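Local atomic coordinates of major extracellular endoglucanase (Xanthomonas campestris pv. campestris, PDB entry 4TUF), a protein that cuts internal beta-1,4-glucosidic linkages in cellulose, lichenin and cereal beta-glucans, this chain being its catalytic domain. Residues 164-169 against 201-206. Residues are numbered along the deposited sequence; the frame is centred on the assembly and turned at random.
With 2HP (dihydrogenphosphate ion), chain H.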
loop_
_atom_site.group_PDB
_atom_site.type_symbol
_atom_site.label_atom_id
_atom_site.label_comp_id
_atom_site.label_asym_id
_atom_site.label_seq_id
_atom_site.Cartn_x
_atom_site.Cartn_y
_atom_site.Cartn_z
ATOM N N TRP A 164 -2.022 11.765 16.300
ATOM C CA TRP A 164 -0.780 12.278 15.742
ATOM C C TRP A 164 -0.439 13.600 16.425
ATOM O O TRP A 164 -1.153 14.591 16.266
ATOM C CB TRP A 164 -0.923 12.455 14.230
ATOM C CG TRP A 164 0.321 12.862 13.490
ATOM C CD1 TRP A 164 1.194 13.854 13.823
ATOM C CD2 TRP A 164 0.795 12.314 12.255
ATOM N NE1 TRP A 164 2.194 13.944 12.886
ATOM C CE2 TRP A 164 1.972 13.010 11.912
ATOM C CE3 TRP A 164 0.344 11.297 11.412
ATOM C CZ2 TRP A 164 2.702 12.719 10.767
ATOM C CZ3 TRP A 164 1.070 11.011 10.274
ATOM C CH2 TRP A 164 2.237 11.715 9.964
ATOM N N GLY A 165 0.638 13.597 17.205
ATOM C CA GLY A 165 1.152 14.798 17.835
ATOM C C GLY A 165 0.342 15.362 18.986
ATOM O O GLY A 165 0.336 16.576 19.203
ATOM N N THR A 166 -0.332 14.494 19.736
ATOM C CA THR A 166 -1.159 14.940 20.859
ATOM C C THR A 166 -0.450 14.803 22.203
ATOM O O THR A 166 -0.974 15.226 23.232
ATOM C CB THR A 166 -2.477 14.153 20.936
ATOM O OG1 THR A 166 -2.192 12.777 21.224
ATOM C CG2 THR A 166 -3.233 14.248 19.625
ATOM N N GLY A 167 0.737 14.203 22.195
ATOM C CA GLY A 167 1.473 13.973 23.425
ATOM C C GLY A 167 1.019 12.719 24.153
ATOM O O GLY A 167 1.471 12.438 25.265
ATOM N N ASN A 168 0.122 11.961 23.528
ATOM C CA ASN A 168 -0.385 10.726 24.120
ATOM C C ASN A 168 0.290 9.503 23.524
ATOM O O ASN A 168 0.013 9.135 22.383
ATOM C CB ASN A 168 -1.893 10.625 23.933
ATOM C CG ASN A 168 -2.492 9.496 24.720
ATOM O OD1 ASN A 168 -2.474 9.509 25.948
ATOM N ND2 ASN A 168 -3.036 8.512 24.024
ATOM N N ALA A 169 1.169 8.870 24.299
ATOM C CA ALA A 169 2.040 7.828 23.756
ATOM C C ALA A 169 1.261 6.604 23.286
ATOM O O ALA A 169 1.671 5.922 22.349
ATOM C CB ALA A 169 3.071 7.424 24.786
ATOM N N ASN A 201 -8.322 13.595 14.017
ATOM C CA ASN A 201 -7.316 13.920 15.021
ATOM C C ASN A 201 -7.747 15.091 15.913
ATOM O O ASN A 201 -8.342 16.058 15.442
ATOM C CB ASN A 201 -5.987 14.235 14.337
ATOM C CG ASN A 201 -4.809 14.100 15.270
ATOM O OD1 ASN A 201 -4.579 13.032 15.832
ATOM N ND2 ASN A 201 -4.044 15.178 15.430
ATOM N N PRO A 202 -7.461 15.000 17.216
ATOM C CA PRO A 202 -7.860 16.085 18.125
ATOM C C PRO A 202 -7.105 17.407 17.927
ATOM O O PRO A 202 -7.563 18.419 18.457
ATOM C CB PRO A 202 -7.573 15.505 19.517
ATOM C CG PRO A 202 -6.682 14.344 19.295
ATOM C CD PRO A 202 -6.975 13.810 17.934
ATOM N N VAL A 203 -5.987 17.409 17.201
ATOM C CA VAL A 203 -5.296 18.663 16.879
ATOM C C VAL A 203 -4.841 18.718 15.427
ATOM O O VAL A 203 -4.595 17.687 14.808
ATOM C CB VAL A 203 -4.036 18.909 17.762
ATOM C CG1 VAL A 203 -4.408 19.103 19.224
ATOM C CG2 VAL A 203 -3.018 17.792 17.587
ATOM N N CYS A 204 -4.726 19.939 14.907
ATOM C CA CYS A 204 -4.149 20.201 13.589
ATOM C C CYS A 204 -4.778 19.339 12.503
ATOM O O CYS A 204 -4.082 18.665 11.742
ATOM C CB CYS A 204 -2.636 19.984 13.630
ATOM S SG CYS A 204 -1.728 20.497 12.151
ATOM N N SER A 205 -6.103 19.359 12.445
ATOM C CA SER A 205 -6.835 18.594 11.447
ATOM C C SER A 205 -8.269 19.081 11.338
ATOM O O SER A 205 -8.940 19.256 12.351
ATOM C CB SER A 205 -6.817 17.104 11.795
ATOM O OG SER A 205 -7.711 16.373 10.975
ATOM N N THR A 206 -8.737 19.313 10.115
ATOM C CA THR A 206 -10.172 19.467 9.892
ATOM C C THR A 206 -10.757 18.073 9.693
ATOM O O THR A 206 -10.434 17.385 8.722
ATOM C CB THR A 206 -10.495 20.353 8.685
ATOM O OG1 THR A 206 -10.022 21.683 8.929
ATOM C CG2 THR A 206 -11.997 20.391 8.443
HETATM P P 2HP H . 4.549 11.308 22.840
HETATM O O1 2HP H . 5.659 10.289 22.986
HETATM O O2 2HP H . 5.066 12.545 22.133
HETATM O O3 2HP H . 3.420 10.719 22.031
HETATM O O4 2HP H . 4.040 11.672 24.220
#
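Asn201 reaches across to Trp164 and pairs with its backbone through both ends of the amide. Asn201 ND2 donates to Trp164 O at 3.1 Å, meeting a lone pair of that oxygen in the plane of its carbonyl, though Trp164 O lies 23° out of the Asn201 amide plane. Asn201 OD1 takes a weak bond from Trp164 N at 2.9 Å, bent to 128° at the hydrogen. With CG anti to the backbone N (chi1 -160°), the Asn201 amide is set alongside the Trp164 backbone N and O. Asn201 ND2 also donates to Val203 O at 2.6 Å, close to the amide plane. Two firm bonds from ND2 and the weak one at OD1 hold the rotation of this buried amide. Pro202 follows, with its ring CG 3.5 Å from Thr166 CG2, the two side chains crossing at about a right angle. Both segments are loops of the glycoside hydrolase family 5 TIM barrel, following the neighbouring parallel strands 149-153 and 192-195. On the Thr166 side, OG1 bonds to Asp172 while the methyl meets Pro202. Val203 CG2 lies 4.1 Å from Thr166 CG2 and also packs beside the carbonyl oxygens of Trp164 and Gly165. The Cys204-Cys221 disulfide then closes off part of this same loop, 201-206 included only from Cys204 on.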